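Side-chain contacts in Polyphosphate:AMP phosphotransferase (Meiothermus ruber H328, PDB 5O6M), which uses inorganic polyphosphate as the phosphate donor to convert AMP to ADP and ADP to ATP, and also acts on other nucleotides: residues Asp79-Pro83 with Ser84-Val88; Gly92-Glu96 with Gln97-Arg101; Leu129-Val133 with Lys134-Pro138; Asn236-Val239 with Ser240-Val244. The protein carries 1 engineered substitution. All blocks are in the same frame, centred on the assembly; numbering follows the deposited sequence.

All four contacts are local ones within the P-loop NTPase-type domain of a polyphosphate kinase 2. Contacts 2 and 3 both touch ATP: their centres lie 15 Å apart and their nearest atoms about 6 Å apart, and the adenine fits between Pro94 of contact 2 and Val130 of contact 3, on opposite faces of the base. Contact 1 turns the chain into strand 86-90, outermost within this chain, which leads on to contact 2, although the two centres are 27 Å apart. Contact 4, within helix 232-249, is nearer to contact 1 (centres 16 Å apart, nearest atoms about 7 Å) and stands 31 Å from contact 3 and 33 Å from contact 2, centre to centre.

Contact 1. Residues Asp79-Pro83 with Ser84-Val88; sequences DGVNP and SGVRV
The backbone of Asn82-Pro83-Ser84-Gly85 folds into a beta turn, with Gly85 N donating to Asn82 O over 3.2 Å, and the backbone angles of the central residues Pro83 and Ser84 fit type I. Inside it sits an Asx turn: the side-chain oxygen Asn82 OD1 takes the amide hydrogen of Ser84 N at 2.8 Å, along an almost straight N-H...O line. Together they form the bend that carries the chain from helix 70-77 into strand 86-90, which is outermost within this chain in the parallel sheet of this P-loop NTPase-type domain. Asn82 OD1 is gripped twice, since Ser84 OG also donates to it at 3.0 Å. Both donors come in over the same face of the amide, well out of its plane for the backbone nitrogen and less so for the hydroxyl. With CG anti to the backbone N (chi1 -173°), the Asn82 amide is carried alongside the start of Ser84. An alanine here would remove OD1, which would probably leave Ser84 N and OG without their shared acceptor and the bend less firmly held. Below the turn, Val81 and Val86 meet methyl to methyl, their side chains crossing at about a right angle. Helix 29-53 adjoins Val81 through Leu43, strand 117-121 adjoins Val86 through Ile119, and Pro83 packs on Val88 of the second subunit. The valine contact is tighter than usual for carbons: Val81 CG2 stands 3.2 Å from Val86 CG1, a methyl that is also 3.3 Å from Asn82 O.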
loop_
_atom_site.group_PDB
_atom_site.type_symbol
_atom_site.label_atom_id
_atom_site.label_comp_id
_atom_site.label_asym_id
_atom_site.label_seq_id
_atom_site.Cartn_x
_atom_site.Cartn_y
_atom_site.Cartn_z
ATOM N N ASP D 79 -4.916 19.976 -18.765
ATOM C CA ASP D 79 -5.667 19.479 -19.910
ATOM C C ASP D 79 -4.698 19.038 -20.996
ATOM O O ASP D 79 -3.829 19.806 -21.414
ATOM C CB ASP D 79 -6.597 20.574 -20.433
ATOM C CG ASP D 79 -7.509 20.089 -21.552
ATOM O OD1 ASP D 79 -8.630 19.633 -21.240
ATOM O OD2 ASP D 79 -7.112 20.169 -22.737
ATOM N N GLY D 80 -4.834 17.791 -21.437
ATOM C CA GLY D 80 -3.999 17.266 -22.496
ATOM C C GLY D 80 -2.680 16.656 -22.053
ATOM O O GLY D 80 -1.931 16.165 -22.904
ATOM N N VAL D 81 -2.371 16.653 -20.757
ATOM C CA VAL D 81 -1.146 16.022 -20.271
ATOM C C VAL D 81 -1.337 14.510 -20.277
ATOM O O VAL D 81 -2.397 14.004 -19.898
ATOM C CB VAL D 81 -0.788 16.535 -18.860
ATOM C CG1 VAL D 81 -0.686 18.050 -18.846
ATOM C CG2 VAL D 81 -1.802 16.021 -17.834
ATOM N N ASN D 82 -0.313 13.785 -20.688
ATOM C CA ASN D 82 -0.394 12.337 -20.772
ATOM C C ASN D 82 -0.667 11.713 -19.404
ATOM O O ASN D 82 0.122 11.924 -18.468
ATOM C CB ASN D 82 0.891 11.760 -21.363
ATOM C CG ASN D 82 0.782 10.276 -21.635
ATOM O OD1 ASN D 82 -0.008 9.569 -21.009
ATOM N ND2 ASN D 82 1.575 9.796 -22.578
ATOM N N PRO D 83 -1.753 10.949 -19.241
ATOM C CA PRO D 83 -2.045 10.362 -17.922
ATOM C C PRO D 83 -0.951 9.437 -17.404
ATOM O O PRO D 83 -0.903 9.168 -16.194
ATOM C CB PRO D 83 -3.353 9.592 -18.160
ATOM C CG PRO D 83 -3.965 10.234 -19.370
ATOM C CD PRO D 83 -2.804 10.652 -20.228
ATOM N N SER D 84 -0.065 8.946 -18.271
ATOM C CA SER D 84 0.955 8.001 -17.836
ATOM C C SER D 84 2.009 8.637 -16.940
ATOM O O SER D 84 2.768 7.908 -16.296
ATOM C CB SER D 84 1.642 7.375 -19.051
ATOM O OG SER D 84 0.689 6.807 -19.932
ATOM N N GLY D 85 2.073 9.963 -16.878
ATOM C CA GLY D 85 3.115 10.621 -16.119
ATOM C C GLY D 85 2.607 11.579 -15.063
ATOM O O GLY D 85 3.385 12.046 -14.224
ATOM N N VAL D 86 1.313 11.886 -15.087
ATOM C CA VAL D 86 0.708 12.814 -14.140
ATOM C C VAL D 86 -0.349 12.069 -13.337
ATOM O O VAL D 86 -1.238 11.431 -13.911
ATOM C CB VAL D 86 0.102 14.038 -14.855
ATOM C CG1 VAL D 86 -0.998 13.608 -15.814
ATOM C CG2 VAL D 86 -0.430 15.046 -13.839
ATOM N N ARG D 87 -0.253 12.156 -12.011
ATOM C CA ARG D 87 -1.147 11.460 -11.096
ATOM C C ARG D 87 -1.668 12.430 -10.046
ATOM O O ARG D 87 -0.919 13.270 -9.540
ATOM C CB ARG D 87 -0.441 10.287 -10.408
ATOM C CG ARG D 87 -1.277 9.623 -9.324
ATOM C CD ARG D 87 -0.645 8.335 -8.829
ATOM N NE ARG D 87 0.670 8.536 -8.226
ATOM C CZ ARG D 87 0.868 8.854 -6.949
ATOM N NH1 ARG D 87 -0.167 9.020 -6.138
ATOM N NH2 ARG D 87 2.099 9.008 -6.481
ATOM N N VAL D 88 -2.954 12.323 -9.726
ATOM C CA VAL D 88 -3.583 13.147 -8.698
ATOM C C VAL D 88 -3.794 12.298 -7.452
ATOM O O VAL D 88 -4.374 11.208 -7.523
ATOM C CB VAL D 88 -4.913 13.745 -9.189
ATOM C CG1 VAL D 88 -5.570 14.559 -8.079
ATOM C CG2 VAL D 88 -4.681 14.594 -10.427
#

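Contact 2. Residues Gly92-Glu96 with Gln97-Arg101; sequences GVPTE and QELAR. With ATP (adenosine-5'-triphosphate), chain X; PO4 (phosphate ion), chain B.
Thr95, the N-cap, and Glu98 exchange side-chain-to-backbone bonds in both directions, a capping box at the start of helix 96-99. Thr95 OG1 accepts from Glu98 N at 3.2 Å, while Glu98 OE1 accepts from Thr95 N, also at 3.2 Å. The carboxylate is met from above its plane, 40° out of it. Threonine reaches its partner because OG1 sits between its own backbone N and carbonyl carbon (chi1 68°), close to the first turn; the glutamate chain, extended beyond CG, runs back past it. An i to i+4 backbone bond follows, Leu99 N to Thr95 O at 2.9 Å. Pro94 CB touches Leu99 CD2 at 3.7 Å, and Pro94 CD lies 3.3 Å from ATP N1, against the adenine. Arg101 NH1 donates to Gln97 O at 2.9 Å, with that oxygen in the guanidinium plane, and a phosphate ion lies at the edge of the same group, though the place of its O1 is doubtful. Glu98 OE1 has a second, stronger partner in Arg106, whose NH1 also donates to Gly92 O. The shared arginine thus joins cap and nucleotide-binding loop, and its positive charge would be expected to stabilise a charged Glu98 carboxylate beside the helix start.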
loop_
_atom_site.group_PDB
_atom_site.type_symbol
_atom_site.label_atom_id
_atom_site.label_comp_id
_atom_site.label_asym_id
_atom_site.label_seq_id
_atom_site.Cartn_x
_atom_site.Cartn_y
_atom_site.Cartn_z
ATOM N N GLY D 92 -8.795 13.420 1.774
ATOM C CA GLY D 92 -10.025 13.750 2.446
ATOM C C GLY D 92 -9.935 13.508 3.939
ATOM O O GLY D 92 -8.847 13.413 4.518
ATOM N N VAL D 93 -11.094 13.398 4.574
ATOM C CA VAL D 93 -11.089 13.259 6.034
ATOM C C VAL D 93 -10.426 11.936 6.411
ATOM O O VAL D 93 -10.785 10.882 5.859
ATOM C CB VAL D 93 -12.514 13.357 6.592
ATOM C CG1 VAL D 93 -13.505 13.674 5.484
ATOM C CG2 VAL D 93 -12.902 12.086 7.347
ATOM N N PRO D 94 -9.451 11.941 7.318
ATOM C CA PRO D 94 -8.677 10.721 7.589
ATOM C C PRO D 94 -9.549 9.572 8.082
ATOM O O PRO D 94 -10.482 9.764 8.864
ATOM C CB PRO D 94 -7.686 11.166 8.671
ATOM C CG PRO D 94 -7.553 12.640 8.482
ATOM C CD PRO D 94 -8.905 13.118 8.012
ATOM N N THR D 95 -9.230 8.367 7.618
ATOM C CA THR D 95 -9.873 7.178 8.149
ATOM C C THR D 95 -9.238 6.806 9.489
ATOM O O THR D 95 -8.185 7.325 9.870
ATOM C CB THR D 95 -9.762 6.020 7.156
ATOM O OG1 THR D 95 -8.393 5.610 7.045
ATOM C CG2 THR D 95 -10.256 6.456 5.788
ATOM N N GLU D 96 -9.883 5.887 10.211
ATOM C CA GLU D 96 -9.312 5.446 11.482
ATOM C C GLU D 96 -7.971 4.759 11.262
ATOM O O GLU D 96 -7.043 4.914 12.065
ATOM C CB GLU D 96 -10.282 4.522 12.218
ATOM C CG GLU D 96 -9.971 4.370 13.712
ATOM C CD GLU D 96 -8.858 3.376 14.012
ATOM O OE1 GLU D 96 -8.693 2.403 13.245
ATOM O OE2 GLU D 96 -8.145 3.575 15.018
ATOM N N GLN D 97 -7.855 3.990 10.177
ATOM C CA GLN D 97 -6.577 3.382 9.825
ATOM C C GLN D 97 -5.494 4.442 9.633
ATOM O O GLN D 97 -4.346 4.253 10.058
ATOM C CB GLN D 97 -6.745 2.520 8.577
ATOM C CG GLN D 97 -5.555 1.637 8.266
ATOM C CD GLN D 97 -5.654 0.998 6.895
ATOM O OE1 GLN D 97 -6.741 0.632 6.449
ATOM N NE2 GLN D 97 -4.513 0.844 6.225
ATOM N N GLU D 98 -5.837 5.565 8.994
ATOM C CA GLU D 98 -4.849 6.611 8.761
ATOM C C GLU D 98 -4.539 7.397 10.031
ATOM O O GLU D 98 -3.398 7.830 10.220
ATOM C CB GLU D 98 -5.321 7.555 7.651
ATOM C CG GLU D 98 -5.439 6.887 6.283
ATOM C CD GLU D 98 -6.077 7.775 5.229
ATOM O OE1 GLU D 98 -6.816 8.712 5.596
ATOM O OE2 GLU D 98 -5.838 7.532 4.027
ATOM N N LEU D 99 -5.526 7.580 10.913
ATOM C CA LEU D 99 -5.285 8.274 12.177
ATOM C C LEU D 99 -4.464 7.444 13.158
ATOM O O LEU D 99 -3.904 8.005 14.106
ATOM C CB LEU D 99 -6.612 8.672 12.827
ATOM C CG LEU D 99 -7.434 9.760 12.128
ATOM C CD1 LEU D 99 -8.851 9.808 12.688
ATOM C CD2 LEU D 99 -6.757 11.119 12.254
ATOM N N ALA D 100 -4.378 6.127 12.960
ATOM C CA ALA D 100 -3.586 5.302 13.864
ATOM C C ALA D 100 -2.088 5.503 13.681
ATOM O O ALA D 100 -1.310 4.995 14.497
ATOM C CB ALA D 100 -3.934 3.825 13.671
ATOM N N ARG D 101 -1.672 6.220 12.639
ATOM C CA ARG D 101 -0.290 6.625 12.433
ATOM C C ARG D 101 -0.207 8.144 12.418
ATOM O O ARG D 101 -1.218 8.848 12.338
ATOM C CB ARG D 101 0.274 6.076 11.116
ATOM C CG ARG D 101 0.515 4.589 11.097
ATOM C CD ARG D 101 -0.566 3.910 10.291
ATOM N NE ARG D 101 -0.329 2.479 10.140
ATOM C CZ ARG D 101 -1.294 1.587 9.959
ATOM N NH1 ARG D 101 -2.560 1.982 9.911
ATOM N NH2 ARG D 101 -0.997 0.303 9.823
HETATM P PG ATP X . -13.065 18.791 -2.049
HETATM O O1G ATP X . -11.577 18.585 -1.972
HETATM O O2G ATP X . -13.530 20.033 -1.294
HETATM O O3G ATP X . -13.581 18.870 -3.493
HETATM P PB ATP X . -14.619 16.314 -1.883
HETATM O O1B ATP X . -16.057 16.388 -1.544
HETATM O O2B ATP X . -14.281 16.164 -3.367
HETATM O O3B ATP X . -13.816 17.577 -1.342
HETATM P PA ATP X . -12.656 14.904 -0.166
HETATM O O1A ATP X . -11.418 14.864 -0.970
HETATM O O2A ATP X . -12.937 13.617 0.607
HETATM O O3A ATP X . -13.917 15.108 -1.119
HETATM O "O5'" ATP X . -12.562 16.073 0.984
HETATM C "C5'" ATP X . -13.449 16.039 2.121
HETATM C "C4'" ATP X . -12.927 16.846 3.286
HETATM O "O4'" ATP X . -11.758 16.233 3.872
HETATM C "C3'" ATP X . -12.546 18.309 3.005
HETATM O "O3'" ATP X . -13.491 19.173 3.625
HETATM C "C2'" ATP X . -11.160 18.459 3.660
HETATM O "O2'" ATP X . -11.012 19.668 4.395
HETATM C "C1'" ATP X . -11.155 17.270 4.611
HETATM N N9 ATP X . -9.838 16.855 5.083
HETATM C C8 ATP X . -8.700 16.658 4.346
HETATM N N7 ATP X . -7.635 16.398 5.066
HETATM C C5 ATP X . -8.107 16.420 6.369
HETATM C C6 ATP X . -7.471 16.234 7.613
HETATM N N6 ATP X . -6.159 16.031 7.756
HETATM N N1 ATP X . -8.235 16.308 8.725
HETATM C C2 ATP X . -9.539 16.567 8.593
HETATM N N3 ATP X . -10.244 16.776 7.479
HETATM C C4 ATP X . -9.465 16.689 6.396
HETATM P P PO4 B . -4.424 -1.189 10.727
HETATM O O1 PO4 B . -4.233 0.153 10.071
HETATM O O2 PO4 B . -3.162 -1.531 11.483
HETATM O O3 PO4 B . -5.598 -1.119 11.674
HETATM O O4 PO4 B . -4.686 -2.238 9.671
#

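Contact 3. Residues Leu129-Val133 with Lys134-Pro138; sequences LVVRV and KNLVP. With ATP (adenosine-5'-triphosphate), chain X; PO4 (phosphate ion), chain Z.
Val131 and Leu136 meet where the short helix 130-133 is closed by a Schellman motif. Leu136 N donates to Val131 O at 2.8 Å, in the carbonyl plane, and Asn135 N donates to Arg132 O at 3.1 Å from well above that carbonyl's plane. Asn135, the C-prime residue, makes this possible with its positive phi of 47°. The tight part is apolar, with Leu136 at its margin. Val131 splits its two methyls: CG1 packs on Val137 CG2 at 3.7 Å, and CG2 on Leu136 CD1 at 3.9 Å, Val131 and Leu136 crossing at about a right angle. The same patch receives the base, since Val130 CG1 lies 3.6 Å from ATP C2, over the adenine, while Val131 CG2 and Leu136 CD1 come near its N1 and C2.

The outer side is looser. The extended Lys134 chain merely brings its CD to 4.0 Å from Val130 CG2 before NZ pairs with Asp199. Arg132, extended as far as NE, offers NH2 to O2 of a phosphate ion at 3.1 Å, with NH1 adding a weak bond to O4.

Around the turn, helix 203-217 meets Val130 and Val133 through Tyr206, Trp142 of helix 139-142 touches Arg132 and Val137, and Arg145 of helix 145-158 lies against Val131 and Val137.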
loop_
_atom_site.group_PDB
_atom_site.type_symbol
_atom_site.label_atom_id
_atom_site.label_comp_id
_atom_site.label_asym_id
_atom_site.label_seq_id
_atom_site.Cartn_x
_atom_site.Cartn_y
_atom_site.Cartn_z
ATOM N N LEU D 129 -4.590 23.138 9.220
ATOM C CA LEU D 129 -5.646 24.014 8.722
ATOM C C LEU D 129 -6.973 23.645 9.372
ATOM O O LEU D 129 -7.297 24.145 10.455
ATOM C CB LEU D 129 -5.750 23.930 7.196
ATOM C CG LEU D 129 -4.564 24.482 6.404
ATOM C CD1 LEU D 129 -4.682 24.102 4.938
ATOM C CD2 LEU D 129 -4.483 25.997 6.557
ATOM N N VAL D 130 -7.747 22.770 8.728
ATOM C CA VAL D 130 -8.993 22.314 9.337
ATOM C C VAL D 130 -8.723 21.722 10.717
ATOM O O VAL D 130 -9.539 21.857 11.635
ATOM C CB VAL D 130 -9.717 21.315 8.413
ATOM C CG1 VAL D 130 -8.851 20.087 8.161
ATOM C CG2 VAL D 130 -11.055 20.917 9.016
ATOM N N VAL D 131 -7.579 21.051 10.883
ATOM C CA VAL D 131 -7.231 20.488 12.185
ATOM C C VAL D 131 -7.056 21.600 13.213
ATOM O O VAL D 131 -7.450 21.460 14.377
ATOM C CB VAL D 131 -5.966 19.617 12.069
ATOM C CG1 VAL D 131 -5.377 19.342 13.454
ATOM C CG2 VAL D 131 -6.281 18.316 11.351
ATOM N N ARG D 132 -6.455 22.718 12.802
ATOM C CA ARG D 132 -6.289 23.858 13.697
ATOM C C ARG D 132 -7.596 24.622 13.890
ATOM O O ARG D 132 -7.979 24.937 15.021
ATOM C CB ARG D 132 -5.196 24.781 13.162
ATOM C CG ARG D 132 -5.367 26.247 13.536
ATOM C CD ARG D 132 -4.121 27.040 13.179
ATOM N NE ARG D 132 -4.354 28.482 13.192
ATOM C CZ ARG D 132 -3.399 29.392 13.359
ATOM N NH1 ARG D 132 -2.142 29.012 13.547
ATOM N NH2 ARG D 132 -3.702 30.683 13.347
ATOM N N VAL D 133 -8.293 24.927 12.793
ATOM C CA VAL D 133 -9.484 25.772 12.878
ATOM C C VAL D 133 -10.540 25.128 13.767
ATOM O O VAL D 133 -11.215 25.810 14.546
ATOM C CB VAL D 133 -10.034 26.066 11.470
ATOM C CG1 VAL D 133 -11.455 26.597 11.560
ATOM C CG2 VAL D 133 -9.132 27.055 10.747
ATOM N N LYS D 134 -10.704 23.812 13.661
ATOM C CA LYS D 134 -11.697 23.083 14.437
ATOM C C LYS D 134 -11.093 22.378 15.641
ATOM O O LYS D 134 -11.755 21.529 16.248
ATOM C CB LYS D 134 -12.433 22.080 13.546
ATOM C CG LYS D 134 -13.204 22.734 12.418
ATOM C CD LYS D 134 -13.976 21.712 11.597
ATOM C CE LYS D 134 -14.716 22.385 10.446
ATOM N NZ LYS D 134 -15.275 21.400 9.478
ATOM N N ASN D 135 -9.846 22.692 15.987
ATOM C CA ASN D 135 -9.179 22.105 17.148
ATOM C C ASN D 135 -9.364 20.589 17.182
ATOM O O ASN D 135 -9.802 20.012 18.180
ATOM C CB ASN D 135 -9.679 22.742 18.446
ATOM C CG ASN D 135 -9.487 24.245 18.470
ATOM O OD1 ASN D 135 -10.456 25.007 18.447
ATOM N ND2 ASN D 135 -8.231 24.680 18.510
ATOM N N LEU D 136 -9.007 19.934 16.075
ATOM C CA LEU D 136 -9.068 18.478 16.040
ATOM C C LEU D 136 -7.973 17.852 16.889
ATOM O O LEU D 136 -8.087 16.682 17.266
ATOM C CB LEU D 136 -8.983 17.983 14.597
ATOM C CG LEU D 136 -10.116 18.460 13.686
ATOM C CD1 LEU D 136 -10.000 17.841 12.299
ATOM C CD2 LEU D 136 -11.474 18.151 14.304
ATOM N N VAL D 137 -6.913 18.600 17.176
ATOM C CA VAL D 137 -5.952 18.258 18.224
ATOM C C VAL D 137 -5.576 19.533 18.962
ATOM O O VAL D 137 -5.707 20.642 18.427
ATOM C CB VAL D 137 -4.689 17.577 17.660
ATOM C CG1 VAL D 137 -5.055 16.302 16.912
ATOM C CG2 VAL D 137 -3.927 18.537 16.757
ATOM N N PRO D 138 -5.117 19.405 20.205
ATOM C CA PRO D 138 -4.778 20.602 20.984
ATOM C C PRO D 138 -3.711 21.427 20.282
ATOM O O PRO D 138 -2.820 20.891 19.618
ATOM C CB PRO D 138 -4.264 20.031 22.313
ATOM C CG PRO D 138 -4.829 18.639 22.379
ATOM C CD PRO D 138 -4.897 18.162 20.963
HETATM P PG ATP X . -13.065 18.791 -2.049
HETATM O O1G ATP X . -11.577 18.585 -1.972
HETATM O O2G ATP X . -13.530 20.033 -1.294
HETATM O O3G ATP X . -13.581 18.870 -3.493
HETATM P PB ATP X . -14.619 16.314 -1.883
HETATM O O1B ATP X . -16.057 16.388 -1.544
HETATM O O2B ATP X . -14.281 16.164 -3.367
HETATM O O3B ATP X . -13.816 17.577 -1.342
HETATM P PA ATP X . -12.656 14.904 -0.166
HETATM O O1A ATP X . -11.418 14.864 -0.970
HETATM O O2A ATP X . -12.937 13.617 0.607
HETATM O O3A ATP X . -13.917 15.108 -1.119
HETATM O "O5'" ATP X . -12.562 16.073 0.984
HETATM C "C5'" ATP X . -13.449 16.039 2.121
HETATM C "C4'" ATP X . -12.927 16.846 3.286
HETATM O "O4'" ATP X . -11.758 16.233 3.872
HETATM C "C3'" ATP X . -12.546 18.309 3.005
HETATM O "O3'" ATP X . -13.491 19.173 3.625
HETATM C "C2'" ATP X . -11.160 18.459 3.660
HETATM O "O2'" ATP X . -11.012 19.668 4.395
HETATM C "C1'" ATP X . -11.155 17.270 4.611
HETATM N N9 ATP X . -9.838 16.855 5.083
HETATM C C8 ATP X . -8.700 16.658 4.346
HETATM N N7 ATP X . -7.635 16.398 5.066
HETATM C C5 ATP X . -8.107 16.420 6.369
HETATM C C6 ATP X . -7.471 16.234 7.613
HETATM N N6 ATP X . -6.159 16.031 7.756
HETATM N N1 ATP X . -8.235 16.308 8.725
HETATM C C2 ATP X . -9.539 16.567 8.593
HETATM N N3 ATP X . -10.244 16.776 7.479
HETATM C C4 ATP X . -9.465 16.689 6.396
HETATM P P PO4 Z . -0.466 32.669 14.408
HETATM O O1 PO4 Z . -0.457 33.206 12.995
HETATM O O2 PO4 Z . -1.885 32.612 14.923
HETATM O O3 PO4 Z . 0.349 33.585 15.288
HETATM O O4 PO4 Z . 0.131 31.281 14.436
#

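Contact 4. Residues Asn236-Val239 with Ser240-Val244; sequences NWLV and SHILV
Ser240 bonds twice to one carbonyl: its OG donates to Asn236 O at 2.6 Å and its backbone N to the same oxygen at 3.1 Å, from opposite faces of the carbonyl plane. OG turns back to that oxygen because it lies beside its own backbone N, anti to the carbonyl carbon (chi1 -60°). With an alanine in its place, Asn236 O would probably keep the amide but lose its second donor. One residue on, Trp237 and His241 run nearly parallel, planes at 12°, yet the centroids of the Trp237 six-membered ring and the His241 ring are 5.7 Å apart, so the rings barely overlap and His241 CB lies over one indole face. Leu238 and Ile242 continue the pattern through CD1 methyls 3.9 Å apart. These are i to i+4 pairs of an alpha helix, 232-249, spaced by backbone bonds such as Ile242 N to Leu238 O (3.0 Å, 176°). The helix is packed from several sides: Leu36 and Leu39 of helix 29-53 touch Ser240 and Trp237, Thr73 and Val77 of helix 70-77 reach Val239 and Ser240, and strand 224-228 lies against Leu238 and Ile242 through Ile227 and Tyr225.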
loop_
_atom_site.group_PDB
_atom_site.type_symbol
_atom_site.label_atom_id
_atom_site.label_comp_id
_atom_site.label_asym_id
_atom_site.label_seq_id
_atom_site.Cartn_x
_atom_site.Cartn_y
_atom_site.Cartn_z
ATOM N N ASN D 236 -5.394 30.119 -13.960
ATOM C CA ASN D 236 -4.885 29.068 -14.833
ATOM C C ASN D 236 -3.616 29.507 -15.556
ATOM O O ASN D 236 -2.670 28.722 -15.687
ATOM C CB ASN D 236 -5.962 28.656 -15.838
ATOM C CG ASN D 236 -7.204 28.104 -15.166
ATOM O OD1 ASN D 236 -7.148 27.612 -14.038
ATOM N ND2 ASN D 236 -8.336 28.185 -15.856
ATOM N N TRP D 237 -3.575 30.752 -16.043
ATOM C CA TRP D 237 -2.381 31.213 -16.748
ATOM C C TRP D 237 -1.184 31.300 -15.808
ATOM O O TRP D 237 -0.082 30.851 -16.144
ATOM C CB TRP D 237 -2.622 32.575 -17.403
ATOM C CG TRP D 237 -1.346 33.138 -17.979
ATOM C CD1 TRP D 237 -0.806 32.852 -19.201
ATOM C CD2 TRP D 237 -0.424 34.024 -17.332
ATOM N NE1 TRP D 237 0.381 33.528 -19.367
ATOM C CE2 TRP D 237 0.639 34.252 -18.232
ATOM C CE3 TRP D 237 -0.398 34.656 -16.085
ATOM C CZ2 TRP D 237 1.714 35.086 -17.925
ATOM C CZ3 TRP D 237 0.674 35.484 -15.781
ATOM C CH2 TRP D 237 1.713 35.690 -16.699
ATOM N N LEU D 238 -1.378 31.891 -14.625
ATOM C CA LEU D 238 -0.256 32.114 -13.719
ATOM C C LEU D 238 0.313 30.796 -13.210
ATOM O O LEU D 238 1.534 30.597 -13.204
ATOM C CB LEU D 238 -0.687 33.004 -12.552
ATOM C CG LEU D 238 0.438 33.361 -11.580
ATOM C CD1 LEU D 238 1.627 33.952 -12.325
ATOM C CD2 LEU D 238 -0.060 34.318 -10.512
ATOM N N VAL D 239 -0.558 29.877 -12.787
ATOM C CA VAL D 239 -0.079 28.569 -12.350
ATOM C C VAL D 239 0.674 27.887 -13.481
ATOM O O VAL D 239 1.737 27.290 -13.270
ATOM C CB VAL D 239 -1.245 27.705 -11.837
ATOM C CG1 VAL D 239 -0.790 26.266 -11.653
ATOM C CG2 VAL D 239 -1.779 28.263 -10.523
ATOM N N SER D 240 0.137 27.959 -14.700
ATOM C CA SER D 240 0.811 27.350 -15.842
ATOM C C SER D 240 2.198 27.946 -16.053
ATOM O O SER D 240 3.171 27.215 -16.270
ATOM C CB SER D 240 -0.039 27.517 -17.100
ATOM O OG SER D 240 -1.298 26.890 -16.942
ATOM N N HIS D 241 2.313 29.275 -15.984
ATOM C CA HIS D 241 3.610 29.907 -16.210
ATOM C C HIS D 241 4.630 29.456 -15.177
ATOM O O HIS D 241 5.746 29.047 -15.521
ATOM C CB HIS D 241 3.481 31.430 -16.197
ATOM C CG HIS D 241 4.800 32.134 -16.280
ATOM N ND1 HIS D 241 5.504 32.257 -17.458
ATOM C CD2 HIS D 241 5.549 32.742 -15.330
ATOM C CE1 HIS D 241 6.629 32.910 -17.231
ATOM N NE2 HIS D 241 6.680 33.218 -15.947
ATOM N N ILE D 242 4.261 29.515 -13.898
ATOM C CA ILE D 242 5.189 29.122 -12.846
ATOM C C ILE D 242 5.615 27.672 -13.029
ATOM O O ILE D 242 6.804 27.343 -12.943
ATOM C CB ILE D 242 4.555 29.374 -11.465
ATOM C CG1 ILE D 242 4.370 30.883 -11.246
ATOM C CG2 ILE D 242 5.383 28.740 -10.355
ATOM C CD1 ILE D 242 3.422 31.248 -10.129
ATOM N N LEU D 243 4.660 26.788 -13.325
ATOM C CA LEU D 243 4.987 25.373 -13.481
ATOM C C LEU D 243 5.922 25.136 -14.663
ATOM O O LEU D 243 6.923 24.418 -14.543
ATOM C CB LEU D 243 3.710 24.548 -13.642
ATOM C CG LEU D 243 3.958 23.076 -13.975
ATOM C CD1 LEU D 243 4.829 22.433 -12.909
ATOM C CD2 LEU D 243 2.644 22.320 -14.128
ATOM N N VAL D 244 5.616 25.733 -15.817
ATOM C CA VAL D 244 6.404 25.468 -17.021
ATOM C C VAL D 244 7.848 25.914 -16.831
ATOM O O VAL D 244 8.789 25.167 -17.127
ATOM C CB VAL D 244 5.763 26.142 -18.248
ATOM C CG1 VAL D 244 6.780 26.245 -19.376
ATOM C CG2 VAL D 244 4.542 25.355 -18.701
#